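Local coordinates for protein putative phosphoglycolate phosphatase (Lactobacillus delbrueckii, PDB 2HI0) that probably hydrolyses the phosphate ester of 2-phosphoglycolate, as a metal-dependent phosphatase of the haloacid dehalogenase (HAD) superfamily, at residues F9-T14 with S133-E138; D21-L26 with E42-F47; N27-Q32 with N91-V96; T33-D38 with R58-E63. All blocks are in the same frame, centred on the assembly; numbering follows the deposited sequence.

Overall arrangement
Following the chain from the N terminus, the loop 9-14 is the first segment met, and interaction 1 closes the longest loop, back to 133-138 at the end of a neighbouring strand. The other three contacts are nested inside that loop, in the helical part of the fold. Helix 19-32 serves two of them: its first half meets helix 41-47 in interaction 2, its second half meets helix 87-103 in interaction 3, and along the chain these two cross. Interaction 4, nested within interaction 3, ties the loop after helix 19-32 to helix 52-63 and crosses interaction 2. Leu22 touches Asp12 and Lys135, joining the helices to the metal site.

Interaction 1 (F9-T14 with S133-E138); sequences FDMDGT and SNKPNE. With NA (sodium ion), chain C.
Lys135 leaves its backbone with CG anti to N (chi1 179°) and then bends at chi3 and chi4, which curls its ammonium group back to Asp12; the carboxylate of Asp12, with CG beside its own backbone N (chi1 -70°), is turned to receive it. NZ meets OD1 of Asp12 at 2.7 Å in a salt bridge, on the syn side and 15° out of the carboxylate plane. Thr18 and Tyr101 give this pair further hydrogen bonds, to OD1 and NZ respectively. On its way the lysine crosses Met11, a selenomethionine, at about a right angle, CE lying 3.7 Å from SE of Met11. A water joins the two segments: it donates to Asp10 OD1 and Asp12 OD2, accepts from Asp12 N and hydrogen-bonds Ser133 OG. The same OG accepts from Lys135 N at 3.0 Å, an ST turn at the corner of the chain. Sodium is bound by Asp10 OD2 at 2.1 Å, by the carbonyl O of Asp12 at 2.5 Å, by a water and by Asp190. Asp10 thus divides its oxygens, OD2 to the metal and OD1 to waters and a salt bridge with Lys165. Asp10, Asp12 and Thr14 fit the DxDx(T/V) motif of HAD phosphatases. The two segments begin at the C-terminal ends of adjacent parallel strands, 6-9 and 128-133, near the centre of the chain, with helix 137-147 packed against Met11, Ser133 and Lys135.

Interaction 2 (D21-L26 with E42-F47); sequences DLTSAL and EDIKNF
Ile44 reaches from helix 41-47 onto the flank of helix 19-32 and overlaps Thr23, its CG1 lying 3.3 Å from Thr23 OG1. That hydroxyl sits beside its own backbone N (chi1 -64°), where it is hydrogen-bonded to the carbonyl O of Ser19 one turn earlier, so the isoleucine packs on a polar atom that already has a partner. The branches of Ile44 then divide the work. CG2 approaches Leu22 CB at 4.0 Å, while CD1 meets Leu26 CD2 at 3.8 Å as the two side chains slide past each other in opposite directions. The same CD2 of Leu26 touches the rim of the Phe47 ring near its plane, 3.5 Å from CD2 of Phe47, with the side chains crossing at about a right angle. One face of that ring lies over the carbonyl O of Asp43, and it also meets Phe39 edge to face. Shortening Ile44 to an alanine is likely to open a gap between the helices, beside Leu22, Thr23 and Leu26, and to leave Leu26 CD2 with less to pack on. No hydrogen bond joins the segments; the contact is largely apolar and buried. The helix axes pass 9.3 Å apart at a crossing angle of 90°; helix 52-63 packs on both and helix 87-103 on helix 19-32, an orthogonal arrangement consistent with the alpha-helical cap domain of HAD phosphatases.

Interaction 3 (N27-Q32 with N91-V96); sequences NYAFEQ and NRVLEV. With EDO (1,2-ethanediol), chain H.
Apolar packing carries this contact, and Val96 is its chief contributor from helix 87-103. Its CG1 methyl, held anti to the backbone N (chi1 180°), presses on the backbone of the opposite helix at Ala29, 3.7 Å from CA. From there it reaches the Tyr28 ring at CE2, 3.8 Å away, with the two side chains crossing at about a right angle, and the CB of Gln32 at 4.1 Å. One turn earlier Val93 packs likewise through its CG1, 4.1 Å from Ala29 CB and 3.7 Å from Phe30 CE1. Ala29, with a single methyl facing both valines, lets the helices come close, and the axes approach to 8.6 Å. The N-to-C directions of the two short segments are 123° apart, so the helices run broadly antiparallel but steeply crossed. Both belong to the helical region inserted after the first strand of the HAD core, consistent with a cap domain of the kind found in phosphoglycolate phosphatases of this superfamily.

Rings flank the valines. The Tyr28 ring stacks with Tyr100, and from its own helix Gln32 packs on it, with CG 3.7 Å above one face and offset toward the rim; Phe30 meets Phe39 edge to face and also packs against helix 52-63. Polar interactions lie beside this packing rather than across it. Arg92 hydrogen-bonds the carbonyl O of Thr33, in the loop that follows helix 19-32. A 1,2-ethanediol molecule, probably from the crystallisation liquor, donates from O1 to Glu31 OE1 at 2.7 Å.

Interaction 4 (T33-D38 with R58-E63); sequences TGHRHD and RALAYE
A histidine-carboxylate hydrogen bond ties the loop that follows helix 19-32, just past the Schellman motif closed by Gly34, to the last turn of helix 52-63. His35 ND1 donates to Glu63 OE1 at 2.6 Å, using the syn lone pair of that oxygen, although the bond is bent to 138° and the oxygen lies 26° out of the ring plane. The second carboxylate oxygen, OE2, accepts from the backbone N of Arg36 at 2.8 Å, nearly straight at 164°, with the donor above the carboxylate plane. In Glu63, CG anti to the backbone N and an extended chain carry the carboxylate out to the loop, where each oxygen takes one donor. Leu60 CD2 sits over one face of the imidazole in a CH-pi contact, 3.7 Å from the centroid of the His35 ring. In the conformer described, one of two, Arg36 CD passes alongside Glu63 CG at 3.8 Å. A glutamine in place of Glu63 would offer one acceptor oxygen to two donors, so that either His35 ND1 or Arg36 N would probably be left facing an NH2, and the negative charge beside the ring would be lost. With ND1 given to Glu63 and NE2 hydrogen-bonded to Glu89, two carboxylates meet one ring, an arrangement likely to favour the positively charged imidazolium.

Interaction 1 (F9-T14 with S133-E138)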
# COMPACT_ATOMS: atom_id res chain seq x y z
N PHE A 9 2.15 -5.65 7.56
CA PHE A 9 2.59 -5.40 6.20
C PHE A 9 1.57 -4.54 5.43
O PHE A 9 0.35 -4.75 5.51
CB PHE A 9 2.71 -6.69 5.39
CG PHE A 9 3.72 -7.66 5.93
CD1 PHE A 9 3.43 -8.47 7.00
CD2 PHE A 9 4.99 -7.70 5.40
CE1 PHE A 9 4.36 -9.36 7.48
CE2 PHE A 9 5.92 -8.61 5.89
CZ PHE A 9 5.60 -9.41 6.93
N ASP A 10 2.10 -3.61 4.66
CA ASP A 10 1.33 -3.04 3.53
C ASP A 10 1.18 -4.14 2.44
O ASP A 10 1.86 -5.18 2.48
CB ASP A 10 2.06 -1.84 2.95
CG ASP A 10 1.22 -1.06 1.96
OD1 ASP A 10 -0.03 -1.00 2.07
OD2 ASP A 10 1.83 -0.52 1.03
N MSE A 11 0.24 -3.97 1.52
CA MSE A 11 -0.03 -4.95 0.48
C MSE A 11 0.68 -4.58 -0.83
O MSE A 11 1.60 -5.32 -1.26
CB MSE A 11 -1.54 -5.12 0.26
CG MSE A 11 -1.88 -6.00 -0.89
SE MSE A 11 -3.70 -6.59 -0.82
CE MSE A 11 -3.64 -8.11 0.38
N ASP A 12 0.26 -3.47 -1.45
CA ASP A 12 0.78 -3.04 -2.76
C ASP A 12 2.27 -2.80 -2.73
O ASP A 12 2.74 -2.07 -1.86
CB ASP A 12 0.12 -1.75 -3.25
CG ASP A 12 -1.31 -1.92 -3.62
OD1 ASP A 12 -1.63 -2.65 -4.55
OD2 ASP A 12 -2.15 -1.24 -2.98
N GLY A 13 3.04 -3.45 -3.60
CA GLY A 13 4.48 -3.17 -3.67
C GLY A 13 5.30 -3.79 -2.56
O GLY A 13 6.51 -3.60 -2.49
N THR A 14 4.65 -4.53 -1.67
CA THR A 14 5.27 -5.03 -0.48
C THR A 14 5.11 -6.54 -0.46
O THR A 14 6.07 -7.28 -0.60
CB THR A 14 4.71 -4.36 0.81
OG1 THR A 14 4.86 -2.92 0.68
CG2 THR A 14 5.44 -4.83 2.00
N SER A 133 -3.62 -1.88 4.75
CA SER A 133 -3.38 -1.35 3.39
C SER A 133 -4.40 -0.23 3.05
O SER A 133 -5.57 -0.29 3.47
CB SER A 133 -3.55 -2.51 2.42
OG SER A 133 -3.56 -2.13 1.06
N ASN A 134 -3.98 0.71 2.22
CA ASN A 134 -4.88 1.75 1.67
C ASN A 134 -5.62 1.27 0.43
O ASN A 134 -6.47 2.00 -0.08
CB ASN A 134 -4.13 3.07 1.31
CG ASN A 134 -3.98 4.02 2.52
OD1 ASN A 134 -4.66 3.82 3.54
ND2 ASN A 134 -3.09 4.99 2.41
N LYS A 135 -5.39 0.02 0.02
CA LYS A 135 -6.23 -0.62 -1.02
C LYS A 135 -7.65 -0.78 -0.48
O LYS A 135 -7.83 -1.10 0.71
CB LYS A 135 -5.65 -1.97 -1.40
CG LYS A 135 -6.47 -2.71 -2.46
CD LYS A 135 -5.84 -4.09 -2.82
CE LYS A 135 -4.41 -4.02 -3.35
NZ LYS A 135 -4.25 -3.15 -4.56
N PRO A 136 -8.67 -0.51 -1.29
CA PRO A 136 -9.99 -0.73 -0.72
C PRO A 136 -10.17 -2.10 -0.08
O PRO A 136 -9.70 -3.13 -0.62
CB PRO A 136 -10.94 -0.57 -1.93
CG PRO A 136 -10.17 0.33 -2.84
CD PRO A 136 -8.74 -0.10 -2.70
N ASN A 137 -10.82 -2.12 1.07
CA ASN A 137 -10.97 -3.34 1.84
C ASN A 137 -11.54 -4.54 1.06
O ASN A 137 -11.13 -5.64 1.28
CB ASN A 137 -11.83 -3.09 3.07
CG ASN A 137 -11.82 -4.26 4.05
OD1 ASN A 137 -10.78 -4.69 4.52
ND2 ASN A 137 -12.99 -4.77 4.38
N GLU A 138 -12.52 -4.32 0.20
CA GLU A 138 -13.14 -5.41 -0.54
C GLU A 138 -12.10 -6.18 -1.36
O GLU A 138 -12.10 -7.42 -1.40
CB GLU A 138 -14.26 -4.86 -1.42
CG GLU A 138 -13.80 -3.85 -2.49
CD GLU A 138 -13.84 -2.36 -2.06
OE1 GLU A 138 -13.97 -2.04 -0.80
OE2 GLU A 138 -13.74 -1.53 -3.03
NA NA C . 2.36 0.19 -0.87
O HOH W 1 -1.37 -1.56 -0.12
O HOH W 2 -1.29 1.13 1.60
O HOH W 3 -4.54 -0.11 -4.20
O HOH W 4 2.56 2.50 0.50

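Interaction 2 (D21-L26 with E42-F47)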
# COMPACT_ATOMS: atom_id res chain seq x y z
N ASP A 21 -2.18 -4.92 -12.67
CA ASP A 21 -3.65 -4.98 -12.59
C ASP A 21 -4.19 -3.59 -12.25
O ASP A 21 -5.26 -3.18 -12.73
CB ASP A 21 -4.12 -6.02 -11.56
CG ASP A 21 -4.00 -7.47 -12.07
OD1 ASP A 21 -3.85 -7.73 -13.29
OD2 ASP A 21 -4.07 -8.42 -11.24
N LEU A 22 -3.46 -2.85 -11.42
CA LEU A 22 -3.89 -1.47 -11.12
C LEU A 22 -3.92 -0.57 -12.38
O LEU A 22 -4.82 0.25 -12.60
CB LEU A 22 -2.99 -0.83 -10.03
CG LEU A 22 -3.19 -1.30 -8.60
CD1 LEU A 22 -2.01 -0.77 -7.77
CD2 LEU A 22 -4.50 -0.88 -7.96
N THR A 23 -2.88 -0.76 -13.20
CA THR A 23 -2.68 -0.01 -14.44
C THR A 23 -3.82 -0.32 -15.41
O THR A 23 -4.44 0.57 -15.94
CB THR A 23 -1.29 -0.35 -15.04
OG1 THR A 23 -0.27 0.09 -14.13
CG2 THR A 23 -1.06 0.35 -16.37
N SER A 24 -4.09 -1.61 -15.61
CA SER A 24 -5.16 -2.03 -16.50
C SER A 24 -6.52 -1.46 -16.04
O SER A 24 -7.31 -0.97 -16.85
CB SER A 24 -5.21 -3.56 -16.54
OG SER A 24 -6.20 -3.98 -17.45
N ALA A 25 -6.80 -1.54 -14.74
CA ALA A 25 -8.07 -1.08 -14.19
C ALA A 25 -8.18 0.45 -14.28
O ALA A 25 -9.24 0.99 -14.59
CB ALA A 25 -8.25 -1.56 -12.76
N LEU A 26 -7.09 1.17 -13.99
CA LEU A 26 -7.09 2.64 -14.09
C LEU A 26 -7.34 3.07 -15.53
O LEU A 26 -8.14 3.96 -15.79
CB LEU A 26 -5.80 3.35 -13.55
CG LEU A 26 -5.90 4.86 -13.22
CD1 LEU A 26 -6.95 5.12 -12.14
CD2 LEU A 26 -4.50 5.34 -12.79
N GLU A 42 4.81 2.42 -14.48
CA GLU A 42 5.60 3.40 -13.74
C GLU A 42 4.74 4.60 -13.30
O GLU A 42 4.98 5.17 -12.23
CB GLU A 42 6.82 3.91 -14.55
CG GLU A 42 7.96 2.90 -14.73
CD GLU A 42 8.48 2.24 -13.43
OE1 GLU A 42 9.19 2.92 -12.66
OE2 GLU A 42 8.18 1.03 -13.18
N ASP A 43 3.76 4.98 -14.12
CA ASP A 43 2.84 6.05 -13.75
C ASP A 43 2.07 5.60 -12.50
O ASP A 43 1.91 6.35 -11.52
CB ASP A 43 1.84 6.36 -14.88
CG ASP A 43 2.48 7.04 -16.09
OD1 ASP A 43 3.47 7.81 -15.93
OD2 ASP A 43 1.93 6.82 -17.19
N ILE A 44 1.56 4.38 -12.56
CA ILE A 44 0.75 3.87 -11.45
C ILE A 44 1.52 3.85 -10.12
O ILE A 44 0.95 4.08 -9.06
CB ILE A 44 0.13 2.45 -11.79
CG1 ILE A 44 -1.29 2.63 -12.34
CG2 ILE A 44 0.16 1.50 -10.62
CD1 ILE A 44 -1.36 3.36 -13.68
N LYS A 45 2.81 3.55 -10.18
CA LYS A 45 3.67 3.58 -8.98
C LYS A 45 3.79 4.96 -8.35
O LYS A 45 4.07 5.08 -7.15
CB LYS A 45 5.04 3.00 -9.31
CG LYS A 45 5.02 1.53 -9.68
CD LYS A 45 6.37 1.03 -10.08
CE LYS A 45 6.36 -0.48 -10.20
NZ LYS A 45 7.62 -0.99 -10.86
N ASN A 46 3.53 5.99 -9.16
CA ASN A 46 3.45 7.38 -8.68
C ASN A 46 2.04 7.78 -8.22
O ASN A 46 1.86 8.78 -7.51
CB ASN A 46 3.90 8.36 -9.76
CG ASN A 46 5.38 8.39 -9.96
OD1 ASN A 46 6.09 9.21 -9.34
ND2 ASN A 46 5.87 7.49 -10.79
N PHE A 47 1.02 7.05 -8.64
CA PHE A 47 -0.33 7.43 -8.24
C PHE A 47 -0.81 6.81 -6.95
O PHE A 47 -1.44 7.45 -6.15
CB PHE A 47 -1.35 7.10 -9.33
CG PHE A 47 -1.05 7.71 -10.70
CD1 PHE A 47 -0.31 8.87 -10.85
CD2 PHE A 47 -1.59 7.10 -11.84
CE1 PHE A 47 -0.06 9.38 -12.11
CE2 PHE A 47 -1.37 7.60 -13.07
CZ PHE A 47 -0.61 8.76 -13.21

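Interaction 3 (N27-Q32 with N91-V96)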
# COMPACT_ATOMS: atom_id res chain seq x y z
N ASN A 27 -6.63 2.46 -16.47
CA ASN A 27 -6.82 2.80 -17.86
C ASN A 27 -8.23 2.48 -18.36
O ASN A 27 -8.83 3.29 -19.08
CB ASN A 27 -5.78 2.12 -18.76
CG ASN A 27 -4.41 2.78 -18.70
OD1 ASN A 27 -4.30 3.99 -18.50
ND2 ASN A 27 -3.36 1.98 -18.85
N TYR A 28 -8.78 1.34 -17.92
CA TYR A 28 -10.19 1.01 -18.21
C TYR A 28 -11.17 2.10 -17.75
O TYR A 28 -12.02 2.55 -18.51
CB TYR A 28 -10.57 -0.34 -17.59
CG TYR A 28 -12.03 -0.73 -17.86
CD1 TYR A 28 -12.39 -1.42 -19.02
CD2 TYR A 28 -13.00 -0.44 -16.95
CE1 TYR A 28 -13.70 -1.76 -19.25
CE2 TYR A 28 -14.32 -0.75 -17.18
CZ TYR A 28 -14.66 -1.43 -18.34
OH TYR A 28 -15.96 -1.80 -18.57
N ALA A 29 -11.03 2.51 -16.48
CA ALA A 29 -11.90 3.50 -15.83
C ALA A 29 -11.81 4.86 -16.54
O ALA A 29 -12.80 5.57 -16.77
CB ALA A 29 -11.49 3.65 -14.35
N PHE A 30 -10.58 5.27 -16.83
CA PHE A 30 -10.30 6.51 -17.56
C PHE A 30 -10.93 6.47 -18.94
O PHE A 30 -11.61 7.38 -19.36
CB PHE A 30 -8.78 6.79 -17.65
CG PHE A 30 -8.28 7.72 -16.52
CD1 PHE A 30 -8.49 7.36 -15.22
CD2 PHE A 30 -7.68 8.95 -16.78
CE1 PHE A 30 -8.11 8.13 -14.15
CE2 PHE A 30 -7.30 9.77 -15.70
CZ PHE A 30 -7.52 9.34 -14.39
N GLU A 31 -10.71 5.38 -19.65
CA GLU A 31 -11.29 5.28 -20.99
C GLU A 31 -12.84 5.35 -20.94
O GLU A 31 -13.46 6.05 -21.77
CB GLU A 31 -10.87 3.94 -21.62
CG GLU A 31 -11.44 3.71 -23.02
CD GLU A 31 -10.90 2.47 -23.71
OE1 GLU A 31 -10.96 1.36 -23.14
OE2 GLU A 31 -10.49 2.65 -24.88
N GLN A 32 -13.43 4.61 -19.99
CA GLN A 32 -14.88 4.63 -19.83
C GLN A 32 -15.49 6.01 -19.52
O GLN A 32 -16.66 6.24 -19.75
CB GLN A 32 -15.36 3.64 -18.76
CG GLN A 32 -15.22 2.21 -19.18
CD GLN A 32 -16.14 1.85 -20.30
OE1 GLN A 32 -17.35 2.11 -20.22
NE2 GLN A 32 -15.60 1.23 -21.37
N ASN A 91 -14.73 11.25 -8.26
CA ASN A 91 -15.80 10.35 -7.80
C ASN A 91 -16.44 9.65 -9.01
O ASN A 91 -16.82 8.49 -8.93
CB ASN A 91 -16.83 11.07 -6.95
CG ASN A 91 -16.27 11.52 -5.63
OD1 ASN A 91 -15.26 11.01 -5.18
ND2 ASN A 91 -16.94 12.50 -5.00
N ARG A 92 -16.50 10.35 -10.14
CA ARG A 92 -17.14 9.77 -11.35
C ARG A 92 -16.23 8.67 -11.91
O ARG A 92 -16.70 7.59 -12.30
CB ARG A 92 -17.40 10.83 -12.41
CG ARG A 92 -18.25 10.35 -13.53
CD ARG A 92 -18.70 11.52 -14.41
NE ARG A 92 -17.64 11.96 -15.32
CZ ARG A 92 -17.39 11.44 -16.52
NH1 ARG A 92 -18.09 10.43 -17.00
NH2 ARG A 92 -16.42 11.94 -17.26
N VAL A 93 -14.92 8.92 -11.91
CA VAL A 93 -13.96 7.89 -12.35
C VAL A 93 -13.97 6.69 -11.36
O VAL A 93 -13.97 5.54 -11.75
CB VAL A 93 -12.53 8.48 -12.52
CG1 VAL A 93 -11.52 7.40 -12.79
CG2 VAL A 93 -12.50 9.51 -13.64
N LEU A 94 -13.98 7.00 -10.05
CA LEU A 94 -13.96 5.93 -9.02
C LEU A 94 -15.17 5.02 -9.11
O LEU A 94 -15.12 3.82 -8.76
CB LEU A 94 -13.84 6.53 -7.63
CG LEU A 94 -12.45 7.05 -7.25
CD1 LEU A 94 -12.51 7.73 -5.89
CD2 LEU A 94 -11.49 5.89 -7.18
N GLU A 95 -16.30 5.57 -9.57
CA GLU A 95 -17.52 4.79 -9.71
C GLU A 95 -17.30 3.57 -10.65
O GLU A 95 -17.91 2.51 -10.45
CB GLU A 95 -18.61 5.69 -10.27
CG GLU A 95 -19.96 4.99 -10.40
CD GLU A 95 -21.07 5.90 -10.90
OE1 GLU A 95 -20.79 6.97 -11.50
OE2 GLU A 95 -22.25 5.53 -10.71
N VAL A 96 -16.47 3.75 -11.66
CA VAL A 96 -16.06 2.69 -12.57
C VAL A 96 -14.87 1.92 -12.01
O VAL A 96 -14.88 0.70 -11.98
CB VAL A 96 -15.70 3.25 -13.97
CG1 VAL A 96 -15.27 2.12 -14.95
CG2 VAL A 96 -16.90 4.11 -14.51
C1 EDO H . -8.09 1.07 -21.76
O1 EDO H . -8.85 -0.00 -22.29
C2 EDO H . -6.66 0.88 -22.24
O2 EDO H . -6.51 1.04 -23.66

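Interaction 4 (T33-D38 with R58-E63)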
# COMPACT_ATOMS: atom_id res chain seq x y z
N THR A 33 -14.68 6.89 -18.94
CA THR A 33 -15.12 8.22 -18.55
C THR A 33 -14.55 9.34 -19.46
O THR A 33 -14.68 10.53 -19.16
CB THR A 33 -14.81 8.46 -17.08
OG1 THR A 33 -13.41 8.26 -16.83
CG2 THR A 33 -15.63 7.55 -16.18
N GLY A 34 -14.01 8.95 -20.62
CA GLY A 34 -13.63 9.92 -21.63
C GLY A 34 -12.25 10.54 -21.50
O GLY A 34 -11.96 11.54 -22.18
N HIS A 35 -11.38 9.93 -20.70
CA HIS A 35 -10.04 10.47 -20.43
C HIS A 35 -8.99 9.71 -21.23
O HIS A 35 -9.30 8.69 -21.81
CB HIS A 35 -9.71 10.38 -18.96
CG HIS A 35 -10.52 11.31 -18.13
ND1 HIS A 35 -10.17 12.63 -17.97
CD2 HIS A 35 -11.70 11.15 -17.48
CE1 HIS A 35 -11.08 13.24 -17.22
NE2 HIS A 35 -12.03 12.37 -16.92
N ARG A 36 -7.77 10.26 -21.30
CA ARG A 36 -6.57 9.57 -21.78
C ARG A 36 -6.45 8.28 -21.00
O ARG A 36 -6.74 8.26 -19.81
CB ARG A 36 -5.31 10.46 -21.56
CG ARG A 36 -4.20 9.91 -20.63
CD ARG A 36 -3.04 10.90 -20.44
NE ARG A 36 -1.75 10.21 -20.37
CZ ARG A 36 -0.58 10.79 -20.09
NH1 ARG A 36 -0.49 12.08 -19.80
NH2 ARG A 36 0.53 10.06 -20.07
N HIS A 37 -5.97 7.22 -21.64
CA HIS A 37 -5.97 5.90 -20.99
C HIS A 37 -4.79 5.03 -21.41
O HIS A 37 -4.94 3.82 -21.67
CB HIS A 37 -7.31 5.19 -21.31
CG HIS A 37 -7.70 5.24 -22.75
ND1 HIS A 37 -8.48 6.25 -23.27
CD2 HIS A 37 -7.40 4.42 -23.79
CE1 HIS A 37 -8.64 6.04 -24.57
NE2 HIS A 37 -8.01 4.93 -24.91
N ASP A 38 -3.63 5.65 -21.43
CA ASP A 38 -2.38 4.98 -21.78
C ASP A 38 -1.35 5.12 -20.65
O ASP A 38 -0.17 5.25 -20.91
CB ASP A 38 -1.83 5.60 -23.06
CG ASP A 38 -1.56 7.12 -22.89
OD1 ASP A 38 -1.87 7.68 -21.80
OD2 ASP A 38 -1.05 7.74 -23.85
N ARG A 58 -4.29 12.37 -8.50
CA ARG A 58 -2.96 12.38 -9.12
C ARG A 58 -3.02 12.06 -10.61
O ARG A 58 -2.36 12.75 -11.44
CB ARG A 58 -2.07 11.42 -8.36
CG ARG A 58 -1.50 11.95 -7.02
CD ARG A 58 -0.71 10.81 -6.36
NE ARG A 58 -0.03 11.25 -5.16
CZ ARG A 58 0.44 10.44 -4.23
NH1 ARG A 58 0.19 9.13 -4.31
NH2 ARG A 58 1.07 10.94 -3.19
N ALA A 59 -3.77 11.02 -10.96
CA ALA A 59 -3.84 10.58 -12.37
C ALA A 59 -4.49 11.64 -13.26
O ALA A 59 -4.00 11.90 -14.35
CB ALA A 59 -4.62 9.23 -12.53
N LEU A 60 -5.54 12.27 -12.76
CA LEU A 60 -6.19 13.36 -13.49
C LEU A 60 -5.25 14.56 -13.64
O LEU A 60 -5.22 15.20 -14.68
CB LEU A 60 -7.51 13.77 -12.82
CG LEU A 60 -8.68 12.80 -12.93
CD1 LEU A 60 -9.86 13.21 -12.01
CD2 LEU A 60 -9.16 12.70 -14.42
N ALA A 61 -4.49 14.87 -12.59
CA ALA A 61 -3.54 16.00 -12.66
C ALA A 61 -2.43 15.69 -13.66
O ALA A 61 -2.02 16.56 -14.44
CB ALA A 61 -2.92 16.24 -11.27
N TYR A 62 -1.97 14.44 -13.65
CA TYR A 62 -0.94 14.03 -14.59
C TYR A 62 -1.47 14.12 -16.02
O TYR A 62 -0.77 14.65 -16.92
CB TYR A 62 -0.47 12.62 -14.25
CG TYR A 62 0.81 12.28 -14.91
CD1 TYR A 62 1.98 12.90 -14.50
CD2 TYR A 62 0.87 11.35 -15.94
CE1 TYR A 62 3.21 12.60 -15.10
CE2 TYR A 62 2.09 11.03 -16.55
CZ TYR A 62 3.26 11.69 -16.13
OH TYR A 62 4.48 11.42 -16.71
N GLU A 63 -2.71 13.67 -16.26
CA GLU A 63 -3.32 13.83 -17.59
C GLU A 63 -3.32 15.32 -18.00
O GLU A 63 -3.09 15.67 -19.17
CB GLU A 63 -4.75 13.31 -17.64
CG GLU A 63 -5.45 13.51 -18.97
CD GLU A 63 -6.94 13.15 -18.94
OE1 GLU A 63 -7.62 13.34 -17.89
OE2 GLU A 63 -7.44 12.73 -20.01
O HOH W 5 -2.11 13.95 -21.11